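PDB 4AZ1: tyrosine specific protein phosphatase from Trypanosoma cruzi, which probably removes phosphate from tyrosine residues of other proteins, as members of the classical protein tyrosine phosphatase family do. Local coordinates for residues A[79-84]-A[89-94]; A[118-123]-A[127-132]; A[165-170]-A[206-211]; A[222-227]-A[235-240]. All blocks are in the same frame, centred on the assembly; numbering follows the deposited sequence.

In the fold
A phosphatase built on one mixed sheet shows how a signature loop is tied into a scaffold. Contact 4, near the centre of the chain, links strand 222-225 to helix 232-247 across the signature loop that forms the phosphate pocket in relatives. Contact 1 is the hairpin at the edge of the sheet, its centre about 8 Å from that of contact 4; Val91 N meets Val222 O at 2.8 Å. Contact 2, the hairpin beside the pocket, has its centre about 15 Å from that of contact 4 and joins the loop through Lys129 O and Ser227 OG, 2.6 Å apart. Contact 3 brings up helix 203-215, where Leu210 CD2 lies 3.5 Å from Leu236 CD1.

Contact 1 of 4, residues A[79-84]-A[89-94]; sequences GNLIDL and KFVACQ. With FMT (formic acid), chain H.
Asn80 and Ala92 pair twice through their backbones, Asn80 N giving a hydrogen bond to Ala92 O at 2.9 Å and Ala92 N returning one to Asn80 O. Ile82 and Phe90 make the next hydrogen-bonded pair of this antiparallel hairpin. Its shortest bond runs from Ile82 N to Phe90 O, 2.7 Å long and almost straight at 168°. Leu81 and Val91 form the non-hydrogen-bonded pair in between, and Gly79 faces Cys93 with only 3.9 Å between their CA atoms. Apolar contacts gather on the face of Ile82, Phe90 and Ala92. There a chi1 of -48° sets Ile82 CG1 beside its own backbone N and within 3.9 Å of Ala92 CB. Helix 232-247 covers this side, and Tyr240 meets the Phe90 ring edge-to-face. Charge enters near the turn: the extended Lys89 chain passes Asp83 at a slant, CE lying 3.6 Å from OD1. The charged ends stay further apart, with Lys89 NZ 4.2 Å from Asp83 OD2. At the far end Gln94 NE2 donates to a formate oxygen, O1. The backbone bonds thus fix the register, whereas the Asp83-Lys89 attraction, longer than a salt bridge, is probably a lesser contribution.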
# COMPACT_ATOMS: atom_id res chain seq x y z
N GLY A 79 -4.46 12.78 7.72
CA GLY A 79 -3.69 14.02 7.60
C GLY A 79 -4.54 15.27 7.49
O GLY A 79 -5.72 15.21 7.13
N ASN A 80 -3.94 16.41 7.82
CA ASN A 80 -4.66 17.68 7.78
C ASN A 80 -3.85 18.77 7.11
O ASN A 80 -2.62 18.78 7.19
CB ASN A 80 -5.03 18.13 9.19
CG ASN A 80 -5.96 17.15 9.89
OD1 ASN A 80 -5.50 16.21 10.55
ND2 ASN A 80 -7.27 17.37 9.77
N LEU A 81 -4.56 19.69 6.46
CA LEU A 81 -3.94 20.86 5.84
C LEU A 81 -3.60 21.88 6.93
O LEU A 81 -4.48 22.35 7.63
CB LEU A 81 -4.91 21.51 4.84
CG LEU A 81 -4.35 22.65 3.99
CD1 LEU A 81 -3.19 22.14 3.17
CD2 LEU A 81 -5.41 23.28 3.07
N ILE A 82 -2.33 22.22 7.09
CA ILE A 82 -1.99 23.25 8.06
C ILE A 82 -1.73 24.57 7.36
O ILE A 82 -0.82 24.68 6.55
CB ILE A 82 -0.78 22.87 8.90
CG1 ILE A 82 -0.93 21.43 9.43
CG2 ILE A 82 -0.61 23.88 10.05
CD1 ILE A 82 -2.02 21.27 10.47
N ASP A 83 -2.52 25.59 7.70
CA ASP A 83 -2.38 26.91 7.10
C ASP A 83 -2.20 27.94 8.21
O ASP A 83 -3.08 28.11 9.06
CB ASP A 83 -3.63 27.23 6.25
CG ASP A 83 -3.56 28.61 5.58
OD1 ASP A 83 -2.48 29.01 5.08
OD2 ASP A 83 -4.61 29.28 5.54
N LEU A 84 -1.06 28.62 8.21
CA LEU A 84 -0.79 29.65 9.22
C LEU A 84 -0.59 31.04 8.61
O LEU A 84 0.08 31.88 9.22
CB LEU A 84 0.44 29.27 10.05
CG LEU A 84 0.35 27.94 10.81
CD1 LEU A 84 1.72 27.31 11.00
CD2 LEU A 84 -0.34 28.13 12.15
N LYS A 89 1.96 26.20 2.97
CA LYS A 89 1.01 25.39 3.72
C LYS A 89 1.64 24.02 3.85
O LYS A 89 2.57 23.68 3.11
CB LYS A 89 -0.32 25.26 2.97
CG LYS A 89 -1.01 26.56 2.66
CD LYS A 89 -2.47 26.30 2.29
CE LYS A 89 -3.19 27.59 1.90
NZ LYS A 89 -4.67 27.41 1.81
N PHE A 90 1.11 23.23 4.77
CA PHE A 90 1.69 21.93 5.04
C PHE A 90 0.60 20.88 5.11
O PHE A 90 -0.55 21.20 5.40
CB PHE A 90 2.47 21.99 6.36
CG PHE A 90 3.66 22.90 6.30
CD1 PHE A 90 3.52 24.26 6.58
CD2 PHE A 90 4.90 22.41 5.91
CE1 PHE A 90 4.63 25.11 6.50
CE2 PHE A 90 6.01 23.25 5.83
CZ PHE A 90 5.87 24.61 6.12
N VAL A 91 0.96 19.65 4.79
CA VAL A 91 0.10 18.52 5.11
C VAL A 91 0.77 17.74 6.23
O VAL A 91 1.81 17.10 6.02
CB VAL A 91 -0.16 17.62 3.89
CG1 VAL A 91 -1.01 16.44 4.29
CG2 VAL A 91 -0.87 18.42 2.79
N ALA A 92 0.20 17.83 7.42
CA ALA A 92 0.73 17.07 8.55
C ALA A 92 -0.01 15.74 8.57
O ALA A 92 -1.24 15.72 8.66
CB ALA A 92 0.52 17.83 9.88
N CYS A 93 0.71 14.62 8.50
CA CYS A 93 0.01 13.34 8.45
C CYS A 93 0.83 12.26 9.10
O CYS A 93 2.00 12.47 9.42
CB CYS A 93 -0.32 12.96 7.00
SG CYS A 93 1.15 12.80 5.95
N GLN A 94 0.21 11.11 9.32
CA GLN A 94 0.91 9.97 9.93
C GLN A 94 1.80 9.34 8.87
O GLN A 94 1.69 9.66 7.66
CB GLN A 94 -0.11 8.92 10.40
CG GLN A 94 -0.86 8.30 9.22
CD GLN A 94 -1.81 7.17 9.61
OE1 GLN A 94 -2.07 6.92 10.79
NE2 GLN A 94 -2.33 6.48 8.60
C FMT H . -1.07 8.47 5.79
O1 FMT H . -2.20 8.25 6.23
O2 FMT H . -0.48 9.57 5.81

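Contact 2 of 4, residues A[118-123]-A[127-132]; sequences MVTKLE and FVKADR. With FMT (formic acid), chain G.
Leu122 O is gripped by two successive amides of the facing segment, Lys129 N at 2.7 Å and Ala130 N at 2.9 Å. Both donors reach the carbonyl from the same face of its plane, and the Lys129 N-H points at the oxygen with an angle of 159°. Next to this pair Glu123 faces Val128 in a short antiparallel bridge, and Lys129 CB presses against Lys121 O at 3.2 Å. Thr120 OG1 lies 2.7 Å from the carbonyl oxygen of the next residue, Lys121 O, in the carbonyl plane and on a lone pair. Glu124 OE2 is a second hydrogen-bonding partner, and OG1 also touches Lys129 CB. Sequence and position mark this hairpin as the E-loop of classical tyrosine phosphatases. In keeping with that, Lys129 NZ makes a salt bridge to Asp196, which belongs to the WPD sequence of the family. Apolar contacts converge on Ala130 CB. The fully extended Met118 chain (chi1 176°) brings CE to 3.7 Å from it, and Leu122 CD2 approaches the same methyl at 4.1 Å. That CD2 branch also lies 3.6 Å from Arg132 N. Leu122 N, meanwhile, donates to O1 of a formate, probably from the crystallisation liquor, at 2.9 Å.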
# COMPACT_ATOMS: atom_id res chain seq x y z
N MET A 118 10.18 13.54 6.05
CA MET A 118 9.94 12.46 6.99
C MET A 118 10.89 12.65 8.16
O MET A 118 12.11 12.65 7.98
CB MET A 118 10.19 11.11 6.29
CG MET A 118 10.05 9.92 7.23
SD MET A 118 10.37 8.39 6.33
CE MET A 118 10.35 7.24 7.72
N VAL A 119 10.33 12.84 9.36
CA VAL A 119 11.14 13.13 10.54
C VAL A 119 11.14 11.98 11.55
O VAL A 119 10.81 12.16 12.73
CB VAL A 119 10.67 14.46 11.22
CG1 VAL A 119 11.68 14.91 12.24
CG2 VAL A 119 10.53 15.55 10.19
N THR A 120 11.50 10.80 11.08
CA THR A 120 11.60 9.63 11.95
C THR A 120 12.42 8.58 11.21
O THR A 120 12.53 8.64 9.98
CB THR A 120 10.18 9.04 12.28
OG1 THR A 120 10.31 7.93 13.16
CG2 THR A 120 9.46 8.58 11.00
N LYS A 121 12.99 7.64 11.95
CA LYS A 121 13.40 6.37 11.35
C LYS A 121 12.19 5.45 11.22
O LYS A 121 11.15 5.67 11.87
CB LYS A 121 14.47 5.66 12.18
CG LYS A 121 15.76 6.46 12.31
CD LYS A 121 16.84 5.60 12.92
CE LYS A 121 17.25 6.15 14.25
NZ LYS A 121 18.59 5.60 14.60
N LEU A 122 12.35 4.41 10.40
CA LEU A 122 11.34 3.37 10.24
C LEU A 122 11.08 2.68 11.57
O LEU A 122 9.93 2.35 11.89
CB LEU A 122 11.84 2.33 9.21
CG LEU A 122 11.97 2.85 7.78
CD1 LEU A 122 12.74 1.83 6.88
CD2 LEU A 122 10.59 3.16 7.20
N GLU A 123 12.16 2.46 12.33
CA GLU A 123 12.12 1.78 13.62
C GLU A 123 13.01 2.52 14.60
O GLU A 123 14.12 2.93 14.24
CB GLU A 123 12.71 0.36 13.50
CG GLU A 123 11.96 -0.57 12.57
CD GLU A 123 12.61 -1.94 12.49
OE1 GLU A 123 13.57 -2.20 13.25
OE2 GLU A 123 12.16 -2.76 11.66
N PHE A 127 10.82 -0.43 18.28
CA PHE A 127 9.42 -0.28 17.88
C PHE A 127 9.29 0.30 16.49
O PHE A 127 10.15 1.09 16.06
CB PHE A 127 8.67 0.58 18.91
CG PHE A 127 8.76 0.01 20.29
CD1 PHE A 127 7.90 -1.02 20.68
CD2 PHE A 127 9.74 0.43 21.18
CE1 PHE A 127 7.99 -1.61 21.94
CE2 PHE A 127 9.84 -0.16 22.46
CZ PHE A 127 8.96 -1.17 22.83
N VAL A 128 8.23 -0.10 15.78
CA VAL A 128 7.98 0.41 14.42
C VAL A 128 7.41 1.82 14.47
O VAL A 128 6.43 2.08 15.17
CB VAL A 128 6.99 -0.47 13.63
CG1 VAL A 128 6.93 -0.00 12.18
CG2 VAL A 128 7.38 -1.96 13.69
N LYS A 129 7.99 2.73 13.70
CA LYS A 129 7.46 4.09 13.58
C LYS A 129 6.84 4.32 12.20
O LYS A 129 5.88 5.07 12.06
CB LYS A 129 8.59 5.11 13.79
CG LYS A 129 9.16 5.09 15.19
CD LYS A 129 8.15 5.66 16.18
CE LYS A 129 8.70 5.70 17.59
NZ LYS A 129 7.64 6.29 18.50
N ALA A 130 7.41 3.69 11.17
CA ALA A 130 6.95 3.93 9.80
C ALA A 130 7.20 2.74 8.89
O ALA A 130 7.96 1.83 9.23
CB ALA A 130 7.62 5.18 9.23
N ASP A 131 6.58 2.79 7.71
CA ASP A 131 6.75 1.73 6.72
C ASP A 131 7.31 2.33 5.44
O ASP A 131 6.87 3.38 4.98
CB ASP A 131 5.41 1.04 6.44
CG ASP A 131 4.96 0.15 7.59
OD1 ASP A 131 5.43 -1.00 7.67
OD2 ASP A 131 4.13 0.61 8.42
N ARG A 132 8.30 1.65 4.87
CA ARG A 132 8.96 2.13 3.66
C ARG A 132 8.02 2.29 2.46
O ARG A 132 7.22 1.39 2.13
CB ARG A 132 10.12 1.20 3.27
CG ARG A 132 10.90 1.67 2.04
CD ARG A 132 12.16 0.84 1.84
NE ARG A 132 11.85 -0.58 1.86
CZ ARG A 132 11.36 -1.25 0.82
NH1 ARG A 132 11.14 -0.63 -0.34
NH2 ARG A 132 11.10 -2.55 0.92
C FMT G . 15.72 4.39 8.57
O1 FMT G . 14.59 4.87 8.56
O2 FMT G . 16.36 4.16 9.60

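Contact 3 of 4, residues A[165-170]-A[206-211]; sequences DELKIT and LEALLT
Helix 203-215 packs on the start of strand 169-177 and the turn before it, with Ala208 and Leu209 meeting Leu167 and Ile169. The joint is entirely apolar and small, burying 129 Å² in all, with no hydrogen bond between the two segments. At its centre Ala208 CB receives two methyls, Ile169 CD1 at 3.9 Å and Leu167 CD1 at 4.0 Å. Ile169 serves two partners with one atom, since CD1 also touches Leu209 CD2 at 4.1 Å. A chi2 of 171° carries CD1 outward from the strand to the helix, and the Ile169 and Leu209 side chains then lie at a slant to each other. Between Leu167 and Ile169 the chain bends at Lys168, which takes a left-handed backbone conformation (phi 57°, psi 45°) as the first residue of a G1 beta bulge. Ile169 and Leu209 also share neighbours, both resting on Val189 and Tyr191 of strand 184-191. Further along, the Leu206 and Leu210 side chains pack on Leu236 of helix 232-247. A helix laid by small and branched apolar side chains against a mixed sheet fits the alpha/beta fold of the tyrosine phosphatase domain.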
# COMPACT_ATOMS: atom_id res chain seq x y z
N ASP A 165 25.84 12.54 6.26
CA ASP A 165 26.11 11.77 7.48
C ASP A 165 26.08 12.62 8.74
O ASP A 165 25.54 12.18 9.76
CB ASP A 165 27.46 11.04 7.36
N GLU A 166 26.66 13.82 8.68
CA GLU A 166 26.71 14.70 9.84
C GLU A 166 25.32 15.24 10.19
O GLU A 166 24.98 15.39 11.37
CB GLU A 166 27.69 15.85 9.60
N LEU A 167 24.51 15.51 9.17
CA LEU A 167 23.16 16.01 9.40
C LEU A 167 22.15 14.89 9.66
O LEU A 167 21.04 15.15 10.14
CB LEU A 167 22.71 16.88 8.23
CG LEU A 167 23.58 18.10 7.94
CD1 LEU A 167 23.01 18.96 6.81
CD2 LEU A 167 23.73 18.92 9.19
N LYS A 168 22.53 13.65 9.35
CA LYS A 168 21.62 12.50 9.40
C LYS A 168 20.42 12.75 8.51
O LYS A 168 19.28 12.50 8.91
CB LYS A 168 21.13 12.22 10.83
CG LYS A 168 22.25 11.99 11.85
CD LYS A 168 23.05 10.74 11.52
CE LYS A 168 23.71 10.21 12.78
NZ LYS A 168 22.78 10.30 13.94
N ILE A 169 20.67 13.25 7.31
CA ILE A 169 19.60 13.52 6.38
C ILE A 169 19.84 12.71 5.13
O ILE A 169 20.98 12.62 4.65
CB ILE A 169 19.50 15.04 6.06
CG1 ILE A 169 18.84 15.79 7.24
CG2 ILE A 169 18.73 15.28 4.77
CD1 ILE A 169 18.92 17.32 7.11
N THR A 170 18.78 12.10 4.60
CA THR A 170 18.87 11.43 3.30
C THR A 170 17.90 12.10 2.35
O THR A 170 16.74 12.34 2.72
CB THR A 170 18.56 9.91 3.41
OG1 THR A 170 19.59 9.28 4.17
CG2 THR A 170 18.54 9.26 2.02
N LEU A 206 17.68 20.60 11.48
CA LEU A 206 16.38 21.26 11.39
C LEU A 206 16.47 22.46 10.44
O LEU A 206 15.60 22.64 9.58
CB LEU A 206 15.93 21.70 12.78
CG LEU A 206 14.48 21.47 13.17
CD1 LEU A 206 13.98 20.14 12.63
CD2 LEU A 206 14.34 21.50 14.68
N GLU A 207 17.50 23.28 10.59
CA GLU A 207 17.71 24.41 9.67
C GLU A 207 17.81 23.96 8.21
O GLU A 207 17.29 24.62 7.30
CB GLU A 207 18.95 25.21 10.07
CG GLU A 207 18.74 26.18 11.25
CD GLU A 207 17.93 27.43 10.88
OE1 GLU A 207 17.44 27.53 9.73
OE2 GLU A 207 17.77 28.33 11.75
N ALA A 208 18.46 22.82 7.98
CA ALA A 208 18.63 22.30 6.63
C ALA A 208 17.27 21.87 6.07
O ALA A 208 16.95 22.14 4.92
CB ALA A 208 19.60 21.13 6.64
N LEU A 209 16.48 21.21 6.90
CA LEU A 209 15.12 20.85 6.52
C LEU A 209 14.30 22.08 6.14
O LEU A 209 13.59 22.08 5.12
CB LEU A 209 14.41 20.09 7.65
CG LEU A 209 14.84 18.66 7.97
CD1 LEU A 209 13.88 18.08 8.97
CD2 LEU A 209 14.87 17.80 6.70
N LEU A 210 14.40 23.14 6.94
CA LEU A 210 13.63 24.35 6.68
C LEU A 210 14.10 25.04 5.40
O LEU A 210 13.31 25.68 4.70
CB LEU A 210 13.68 25.30 7.88
CG LEU A 210 13.07 24.70 9.15
CD1 LEU A 210 13.28 25.63 10.32
CD2 LEU A 210 11.59 24.43 8.95
N THR A 211 15.38 24.90 5.09
CA THR A 211 15.92 25.41 3.83
C THR A 211 15.24 24.70 2.66
O THR A 211 14.84 25.35 1.70
CB THR A 211 17.44 25.27 3.76
OG1 THR A 211 18.04 26.22 4.66
CG2 THR A 211 17.95 25.53 2.35

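Contact 4 of 4, residues A[222-227]-A[235-240]; sequences VVVHCS and TLIGAY. With FMT (formic acid), chain D.
In Val224 a chi1 of -173° sends the two methyls to different partners on the facing helix: CG1 goes to Leu236 and CG2 to Ile237. Leu236 answers with a chi1 of -177°, which carries its CD2 to 4.0 Å from Val224 CG1, the two side chains meeting at a slant. Val224 CG2 lies 4.3 Å from Ile237 CG1. This is the strand-loop-helix unit of the tyrosine phosphatase fold. Strand 222-225 ends in the HCX5R signature, here from His225 and Cys226 to Arg232, and helix 232-247 leads away from it; in relatives the loop between them cradles the phosphate and its cysteine is the nucleophile. Contact across the unit rests on these apolar groups alone, all of them buried, with no hydrogen bond between the two segments. On the other face of the strand Val223 packs on Val91 and Cys93, as alternation along a central strand requires.

Polar bonds settle the loop itself. His225 ND1 donates to Cys226 O at 3.1 Å, close to the ring plane and on a lone pair of the carbonyl, while NE2 bonds to Tyr133 OH; holding both nitrogens should limit rotation of the ring. Ser227 OG is bonded to Tyr51 OH. A formate, probably from the crystallisation liquor, lies within the loop, bonded also to Ala228 N and Arg232 NH2, consistent with an anion site. Its O1 accepts from Ser227 N at 3.1 Å and stands 3.9 Å from Cys226 SG.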
# COMPACT_ATOMS: atom_id res chain seq x y z
N VAL A 222 3.64 21.38 1.47
CA VAL A 222 4.71 20.45 1.80
C VAL A 222 4.17 19.36 2.72
O VAL A 222 3.56 19.66 3.75
CB VAL A 222 5.85 21.17 2.54
CG1 VAL A 222 6.85 20.16 3.08
CG2 VAL A 222 6.51 22.20 1.62
N VAL A 223 4.36 18.09 2.36
CA VAL A 223 3.92 17.00 3.22
C VAL A 223 4.97 16.71 4.30
O VAL A 223 6.15 16.55 4.00
CB VAL A 223 3.63 15.72 2.42
CG1 VAL A 223 3.43 14.51 3.36
CG2 VAL A 223 2.40 15.91 1.53
N VAL A 224 4.53 16.64 5.56
CA VAL A 224 5.42 16.33 6.68
C VAL A 224 4.84 15.20 7.54
O VAL A 224 3.69 15.29 7.97
CB VAL A 224 5.63 17.56 7.58
CG1 VAL A 224 6.69 17.28 8.64
CG2 VAL A 224 6.01 18.76 6.76
N HIS A 225 5.62 14.16 7.79
CA HIS A 225 5.12 13.10 8.68
C HIS A 225 6.21 12.58 9.58
O HIS A 225 7.39 12.61 9.23
CB HIS A 225 4.50 11.94 7.89
CG HIS A 225 5.48 11.10 7.14
ND1 HIS A 225 6.00 9.93 7.65
CD2 HIS A 225 6.03 11.25 5.91
CE1 HIS A 225 6.82 9.39 6.76
NE2 HIS A 225 6.86 10.18 5.70
N CYS A 226 5.81 12.13 10.77
CA CYS A 226 6.69 11.35 11.63
C CYS A 226 6.04 9.98 11.73
O CYS A 226 5.80 9.37 10.69
CB CYS A 226 6.89 12.01 12.99
SG CYS A 226 5.40 12.70 13.74
N SER A 227 5.72 9.50 12.93
CA SER A 227 4.91 8.27 13.01
C SER A 227 3.41 8.55 13.04
O SER A 227 2.67 8.11 12.15
CB SER A 227 5.33 7.36 14.18
OG SER A 227 4.62 6.11 14.13
N THR A 235 6.54 20.05 15.60
CA THR A 235 7.68 20.90 15.91
C THR A 235 8.27 21.53 14.65
O THR A 235 8.58 22.73 14.61
CB THR A 235 8.80 20.10 16.61
OG1 THR A 235 8.33 19.64 17.88
CG2 THR A 235 10.06 20.94 16.78
N LEU A 236 8.45 20.71 13.62
CA LEU A 236 9.02 21.20 12.37
C LEU A 236 8.17 22.33 11.79
O LEU A 236 8.70 23.36 11.39
CB LEU A 236 9.13 20.07 11.35
CG LEU A 236 9.79 20.56 10.06
CD1 LEU A 236 11.10 21.24 10.39
CD2 LEU A 236 10.05 19.41 9.11
N ILE A 237 6.86 22.12 11.72
CA ILE A 237 5.96 23.11 11.14
C ILE A 237 5.92 24.36 12.05
O ILE A 237 5.92 25.49 11.57
CB ILE A 237 4.55 22.53 10.89
CG1 ILE A 237 4.63 21.41 9.84
CG2 ILE A 237 3.60 23.62 10.40
CD1 ILE A 237 3.37 20.54 9.73
N GLY A 238 5.94 24.14 13.37
CA GLY A 238 5.95 25.25 14.31
C GLY A 238 7.21 26.10 14.23
O GLY A 238 7.15 27.34 14.27
N ALA A 239 8.35 25.43 14.10
CA ALA A 239 9.62 26.13 13.97
C ALA A 239 9.64 26.95 12.68
O ALA A 239 10.11 28.09 12.67
CB ALA A 239 10.80 25.15 14.01
N TYR A 240 9.15 26.36 11.59
CA TYR A 240 9.04 27.08 10.32
C TYR A 240 8.23 28.35 10.53
O TYR A 240 8.65 29.44 10.12
CB TYR A 240 8.36 26.23 9.24
CG TYR A 240 7.96 27.05 8.03
CD1 TYR A 240 8.88 27.36 7.03
CD2 TYR A 240 6.65 27.53 7.87
CE1 TYR A 240 8.53 28.14 5.92
CE2 TYR A 240 6.29 28.31 6.76
CZ TYR A 240 7.23 28.60 5.79
OH TYR A 240 6.88 29.36 4.69
C FMT D . 5.79 9.72 16.64
O1 FMT D . 6.71 9.72 15.81
O2 FMT D . 4.60 9.80 16.33